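Local coordinates for protein cyclic nucleotide-gated potassium channel mll3241 (Mesorhizobium loti, PDB 4MUV) that forms a homotetrameric potassium channel activated by cyclic AMP, of which this chain is the cytoplasmic cyclic nucleotide-binding domain, at residues 107-111 with 112-116; 129-132 with 133-137. The protein carries 3 engineered substitutions. All coordinates share one frame; numbering follows the deposited sequence.

Interaction 1: residues 107-111 with 112-116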
loop_
_atom_site.group_PDB
_atom_site.type_symbol
_atom_site.label_atom_id
_atom_site.label_comp_id
_atom_site.label_asym_id
_atom_site.label_seq_id
_atom_site.Cartn_x
_atom_site.Cartn_y
_atom_site.Cartn_z
ATOM N N LEU A 107 -4.275 -3.593 3.300
ATOM C CA LEU A 107 -3.155 -4.270 3.951
ATOM C C LEU A 107 -2.004 -3.263 4.011
ATOM O O LEU A 107 -1.507 -2.812 2.982
ATOM C CB LEU A 107 -2.755 -5.543 3.196
ATOM C CG LEU A 107 -3.825 -6.633 3.166
ATOM C CD1 LEU A 107 -3.449 -7.719 2.189
ATOM C CD2 LEU A 107 -4.004 -7.235 4.544
ATOM N N SER A 108 -1.604 -2.914 5.233
ATOM C CA SER A 108 -0.540 -1.944 5.492
ATOM C C SER A 108 0.800 -2.631 5.616
ATOM O O SER A 108 0.910 -3.610 6.350
ATOM C CB SER A 108 -0.846 -1.189 6.793
ATOM O OG SER A 108 0.155 -0.241 7.106
ATOM N N LEU A 109 1.793 -2.100 4.926
ATOM C CA LEU A 109 3.141 -2.629 4.926
ATOM C C LEU A 109 4.081 -1.539 5.411
ATOM O O LEU A 109 4.218 -0.493 4.773
ATOM C CB LEU A 109 3.525 -3.026 3.506
ATOM C CG LEU A 109 4.903 -3.653 3.323
ATOM C CD1 LEU A 109 4.926 -5.014 3.999
ATOM C CD2 LEU A 109 5.257 -3.789 1.845
ATOM N N HIS A 110 4.705 -1.765 6.562
ATOM C CA HIS A 110 5.617 -0.784 7.118
ATOM C C HIS A 110 6.907 -0.717 6.307
ATOM O O HIS A 110 7.298 -1.663 5.636
ATOM C CB HIS A 110 5.902 -1.106 8.571
ATOM C CG HIS A 110 4.807 -0.697 9.505
ATOM N ND1 HIS A 110 3.466 -0.886 9.233
ATOM C CD2 HIS A 110 4.862 -0.114 10.722
ATOM C CE1 HIS A 110 2.744 -0.445 10.247
ATOM N NE2 HIS A 110 3.568 0.034 11.160
ATOM N N SER A 111 7.579 0.419 6.379
ATOM C CA SER A 111 8.775 0.680 5.593
ATOM C C SER A 111 9.825 -0.426 5.681
ATOM O O SER A 111 10.377 -0.831 4.674
ATOM C CB SER A 111 9.390 2.022 5.992
ATOM O OG SER A 111 10.478 2.324 5.141
ATOM N N ALA A 112 10.094 -0.919 6.890
ATOM C CA ALA A 112 11.142 -1.919 7.018
ATOM C C ALA A 112 10.815 -3.139 6.167
ATOM O O ALA A 112 11.682 -3.743 5.543
ATOM C CB ALA A 112 11.316 -2.348 8.453
ATOM N N ASP A 113 9.551 -3.531 6.190
ATOM C CA ASP A 113 9.128 -4.727 5.458
ATOM C C ASP A 113 9.045 -4.474 3.947
ATOM O O ASP A 113 9.309 -5.374 3.160
ATOM C CB ASP A 113 7.831 -5.230 6.037
ATOM C CG ASP A 113 7.982 -5.570 7.485
ATOM O OD1 ASP A 113 8.797 -6.465 7.802
ATOM O OD2 ASP A 113 7.303 -4.938 8.301
ATOM N N PHE A 114 8.724 -3.241 3.558
ATOM C CA PHE A 114 8.832 -2.826 2.166
ATOM C C PHE A 114 10.273 -2.954 1.681
ATOM O O PHE A 114 10.506 -3.419 0.552
ATOM C CB PHE A 114 8.346 -1.382 2.031
ATOM C CG PHE A 114 8.545 -0.771 0.670
ATOM C CD1 PHE A 114 7.584 -0.913 -0.315
ATOM C CD2 PHE A 114 9.677 -0.017 0.384
ATOM C CE1 PHE A 114 7.733 -0.320 -1.542
ATOM C CE2 PHE A 114 9.827 0.580 -0.855
ATOM C CZ PHE A 114 8.865 0.410 -1.819
ATOM N N GLN A 115 11.245 -2.516 2.488
ATOM C CA GLN A 115 12.639 -2.635 2.063
ATOM C C GLN A 115 13.048 -4.102 1.950
ATOM O O GLN A 115 13.768 -4.469 1.028
ATOM C CB GLN A 115 13.599 -1.882 2.986
ATOM C CG GLN A 115 13.274 -0.402 3.196
ATOM C CD GLN A 115 13.212 0.424 1.925
ATOM O OE1 GLN A 115 13.608 -0.003 0.852
ATOM N NE2 GLN A 115 12.680 1.622 2.050
ATOM N N MET A 116 12.589 -4.938 2.880
ATOM C CA MET A 116 12.889 -6.356 2.770
ATOM C C MET A 116 12.282 -6.935 1.504
ATOM O O MET A 116 12.936 -7.704 0.810
ATOM C CB MET A 116 12.396 -7.133 3.971
ATOM C CG MET A 116 12.573 -8.612 3.755
ATOM S SD MET A 116 12.625 -9.561 5.266
ATOM C CE MET A 116 14.218 -9.094 5.908
HETATM O O HOH W 1 4.733 -4.276 7.788
HETATM O O HOH W 2 12.180 3.613 3.781
#
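The helix start that follows the last strand of the beta roll is built here from His110, the N-cap residue of helix 111-120, and the first-turn residues that fold back on it. The chain turns sharply, the short strand and helix axes standing at 82°. The carbonyl oxygen of His110 receives the first helical bond, from Phe114 N at 3.0 Å, and Asp113 N adds a weak, bent one. Gln115 N continues the series onto Ser111 O. The amide of His110, the last residue of the strand, is met through water: a water accepts from His110 N at 2.8 Å and lies 2.7 Å from Asp113 OD2, to which it can donate. It stands where a capping box would have a direct bond from Asp113, at the N3 position. The carboxylate, close to the positive helix end, is likely to be favoured there.

Leu109 wedges in from the strand. Its CG lies opposite the backbone N (chi1 -178°), which carries it toward the helix, and chi2 near 67° sets the two methyls against it: CD1 meets Asp113 CB at 3.6 Å, while CD2 reaches Phe114 CA at 3.7 Å and comes to the edge of the Phe114 ring, near its plane. With an alanine here both methyls go, and the first turn would probably lose its apolar seat under Asp113 and Phe114, leaving a gap beside the ring. The ring runs on to Phe128 and to Leu88 and Ile89 of helix 85-90. Gln115 chi1 brings CG within 3.3 Å of Ser111 O, and the bend at chi2 turns NE2 to donate to a water that also meets Ser111 OG.

A helix beginning directly on leaving its strand, with the last strand residue at the N-cap, is the strand-to-helix junction of the cyclic nucleotide-binding fold.

Interaction 2: residues 129-132 with 133-137. With PCG (cyclic guanosine monophosphate), chain C.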
loop_
_atom_site.group_PDB
_atom_site.type_symbol
_atom_site.label_atom_id
_atom_site.label_comp_id
_atom_site.label_asym_id
_atom_site.label_seq_id
_atom_site.Cartn_x
_atom_site.Cartn_y
_atom_site.Cartn_z
ATOM N N ARG A 129 9.136 0.999 -8.545
ATOM C CA ARG A 129 9.919 2.108 -9.072
ATOM C C ARG A 129 9.205 2.689 -10.305
ATOM O O ARG A 129 9.078 3.915 -10.447
ATOM C CB ARG A 129 11.350 1.664 -9.424
ATOM C CG ARG A 129 12.291 2.832 -9.818
ATOM C CD ARG A 129 13.665 2.360 -10.294
ATOM N NE ARG A 129 13.577 1.636 -11.560
ATOM C CZ ARG A 129 13.447 2.204 -12.754
ATOM N NH1 ARG A 129 13.399 3.521 -12.882
ATOM N NH2 ARG A 129 13.362 1.441 -13.832
ATOM N N LYS A 130 8.731 1.819 -11.193
ATOM C CA LYS A 130 8.036 2.284 -12.395
ATOM C C LYS A 130 6.676 2.901 -12.095
ATOM O O LYS A 130 6.277 3.856 -12.742
ATOM C CB LYS A 130 7.916 1.166 -13.415
ATOM C CG LYS A 130 9.244 0.821 -14.052
ATOM C CD LYS A 130 9.099 -0.297 -15.063
ATOM C CE LYS A 130 10.442 -0.657 -15.652
ATOM N NZ LYS A 130 10.391 -1.872 -16.510
ATOM N N THR A 131 5.963 2.362 -11.119
ATOM C CA THR A 131 4.678 2.934 -10.706
ATOM C C THR A 131 4.883 4.358 -10.174
ATOM O O THR A 131 4.123 5.268 -10.512
ATOM C CB THR A 131 3.979 2.036 -9.660
ATOM O OG1 THR A 131 3.639 0.786 -10.268
ATOM C CG2 THR A 131 2.713 2.691 -9.163
ATOM N N ALA A 132 5.928 4.569 -9.374
ATOM C CA ALA A 132 6.254 5.911 -8.875
ATOM C C ALA A 132 6.545 6.858 -10.038
ATOM O O ALA A 132 6.032 7.985 -10.066
ATOM C CB ALA A 132 7.441 5.855 -7.925
ATOM N N LEU A 133 7.317 6.403 -11.015
ATOM C CA LEU A 133 7.581 7.205 -12.202
ATOM C C LEU A 133 6.319 7.538 -12.990
ATOM O O LEU A 133 6.127 8.669 -13.411
ATOM C CB LEU A 133 8.581 6.517 -13.126
ATOM C CG LEU A 133 10.031 6.542 -12.690
ATOM C CD1 LEU A 133 10.832 5.705 -13.634
ATOM C CD2 LEU A 133 10.582 7.967 -12.661
ATOM N N GLU A 134 5.449 6.556 -13.191
ATOM C CA GLU A 134 4.209 6.773 -13.894
ATOM C C GLU A 134 3.387 7.869 -13.223
ATOM O O GLU A 134 2.781 8.695 -13.890
ATOM C CB GLU A 134 3.453 5.442 -13.902
ATOM C CG GLU A 134 2.086 5.482 -14.534
ATOM C CD GLU A 134 1.226 4.290 -14.157
ATOM O OE1 GLU A 134 1.790 3.181 -13.984
ATOM O OE2 GLU A 134 -0.002 4.482 -14.025
ATOM N N ARG A 135 3.320 7.793 -11.894
ATOM C CA ARG A 135 2.501 8.709 -11.111
ATOM C C ARG A 135 3.104 10.121 -11.140
ATOM O O ARG A 135 2.389 11.094 -11.308
ATOM C CB ARG A 135 2.260 8.128 -9.708
ATOM C CG ARG A 135 1.293 6.951 -9.794
ATOM C CD ARG A 135 1.232 6.086 -8.575
ATOM N NE ARG A 135 0.203 5.065 -8.779
ATOM C CZ ARG A 135 -0.165 4.152 -7.888
ATOM N NH1 ARG A 135 0.467 4.007 -6.750
ATOM N NH2 ARG A 135 -1.165 3.350 -8.174
ATOM N N ARG A 136 4.424 10.221 -11.023
ATOM C CA ARG A 136 5.104 11.506 -11.229
ATOM C C ARG A 136 4.811 12.041 -12.633
ATOM O O ARG A 136 4.625 13.245 -12.808
ATOM C CB ARG A 136 6.618 11.395 -11.001
ATOM C CG ARG A 136 7.040 11.189 -9.551
ATOM C CD ARG A 136 6.673 12.335 -8.616
ATOM N NE ARG A 136 7.240 12.152 -7.278
ATOM C CZ ARG A 136 7.023 12.931 -6.215
ATOM N NH1 ARG A 136 6.245 13.992 -6.288
ATOM N NH2 ARG A 136 7.607 12.637 -5.052
ATOM N N GLY A 137 4.750 11.159 -13.629
ATOM C CA GLY A 137 4.465 11.561 -14.997
ATOM C C GLY A 137 3.060 12.088 -15.156
ATOM O O GLY A 137 2.808 13.092 -15.837
HETATM P PA PCG C . 2.974 8.751 -1.692
HETATM O O1A PCG C . 3.830 8.032 -0.670
HETATM O O2A PCG C . 3.552 9.981 -2.295
HETATM O "O5'" PCG C . 1.624 9.107 -1.030
HETATM C "C5'" PCG C . 0.558 9.433 -1.800
HETATM C "C4'" PCG C . 0.340 8.298 -2.817
HETATM O "O4'" PCG C . -0.796 8.394 -3.755
HETATM C "C3'" PCG C . 1.462 8.158 -3.602
HETATM O "O3'" PCG C . 2.627 7.710 -2.841
HETATM C "C2'" PCG C . 0.958 7.133 -4.698
HETATM O "O2'" PCG C . 1.225 5.804 -4.251
HETATM C "C1'" PCG C . -0.423 7.375 -4.806
HETATM N N9 PCG C . -0.902 7.850 -6.070
HETATM C C8 PCG C . -1.773 7.214 -6.922
HETATM N N7 PCG C . -1.921 7.886 -8.065
HETATM C C5 PCG C . -1.118 8.993 -7.938
HETATM C C6 PCG C . -0.853 10.083 -8.837
HETATM O O6 PCG C . -1.354 10.231 -9.978
HETATM N N1 PCG C . 0.026 11.019 -8.347
HETATM C C2 PCG C . 0.663 10.922 -7.120
HETATM N N2 PCG C . 1.523 11.890 -6.753
HETATM N N3 PCG C . 0.437 9.899 -6.235
HETATM C C4 PCG C . -0.480 8.944 -6.721
#
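A guanidinium held between a protein methyl and a nucleotide base sets this helical turn apart. Arg135 has PCG C8 lying 3.4 Å above one face of its guanidinium and Thr131 CG2 3.3 Å above the opposite face, both displaced toward the rim. The guanidinium plane runs nearly parallel to that of the guanine. The stem of the arginine follows the same base: CB is 3.8 Å from PCG C6 and CG 3.7 Å from PCG C5, so the extended chain passes along the purine before its head arrives over C8. At the far end, Arg135 NH1 comes to 3.2 Å from PCG O2'.

Thr131 sits one turn earlier, its side chain alongside that of Arg135 and pointing the same way. The methyl CG2 stands opposite the backbone N, which turns it to the arginine, while OG1 bonds to Ile127 O and thereby fixes the rotation. The head of Arg135 is also gripped from beyond the helix: NH1 makes a salt bridge to Glu85 and a hydrogen bond to Phe82 O, and Glu85 in turn bonds the nucleotide.

Underneath runs ordinary alpha-helical bonding, from Leu133 N to Arg129 O at 3.1 Å through to Arg136 N to Ala132 O at 2.9 Å. On another side of the helix, Leu133 CD1 rests 3.5 Å from Arg129 NH1, the two chains side by side, with Arg129 also paired to Glu126.

The helix thus works as a lid over the bound nucleotide. Arg135 meets the base through ring atoms that adenine and guanine share, so this part of the grip probably suits either purine, while the ion pair with Glu85 is likely to hold its charged end in place.

Interaction 1 and interaction 2 lie in series on two successive helices, 111-120 and 122-139, with nearest atoms about 7 Å apart and no direct touch. Both are built on backbone bonds from one helical turn to the next, yet place changes the rest. Residues 107-116 are partly buried, their centre about 9 Å from the centre of the chain, and rely on apolar packing from a strand and on waters at the helix start. Residues 129-137 form a surface contact, about 15 Å from that centre, where a charged side chain is flanked by a methyl and a ligand, its ion pair lying outside the two segments. Helix 85-90 borders both, offering apolar residues to the first and an acidic one to the second.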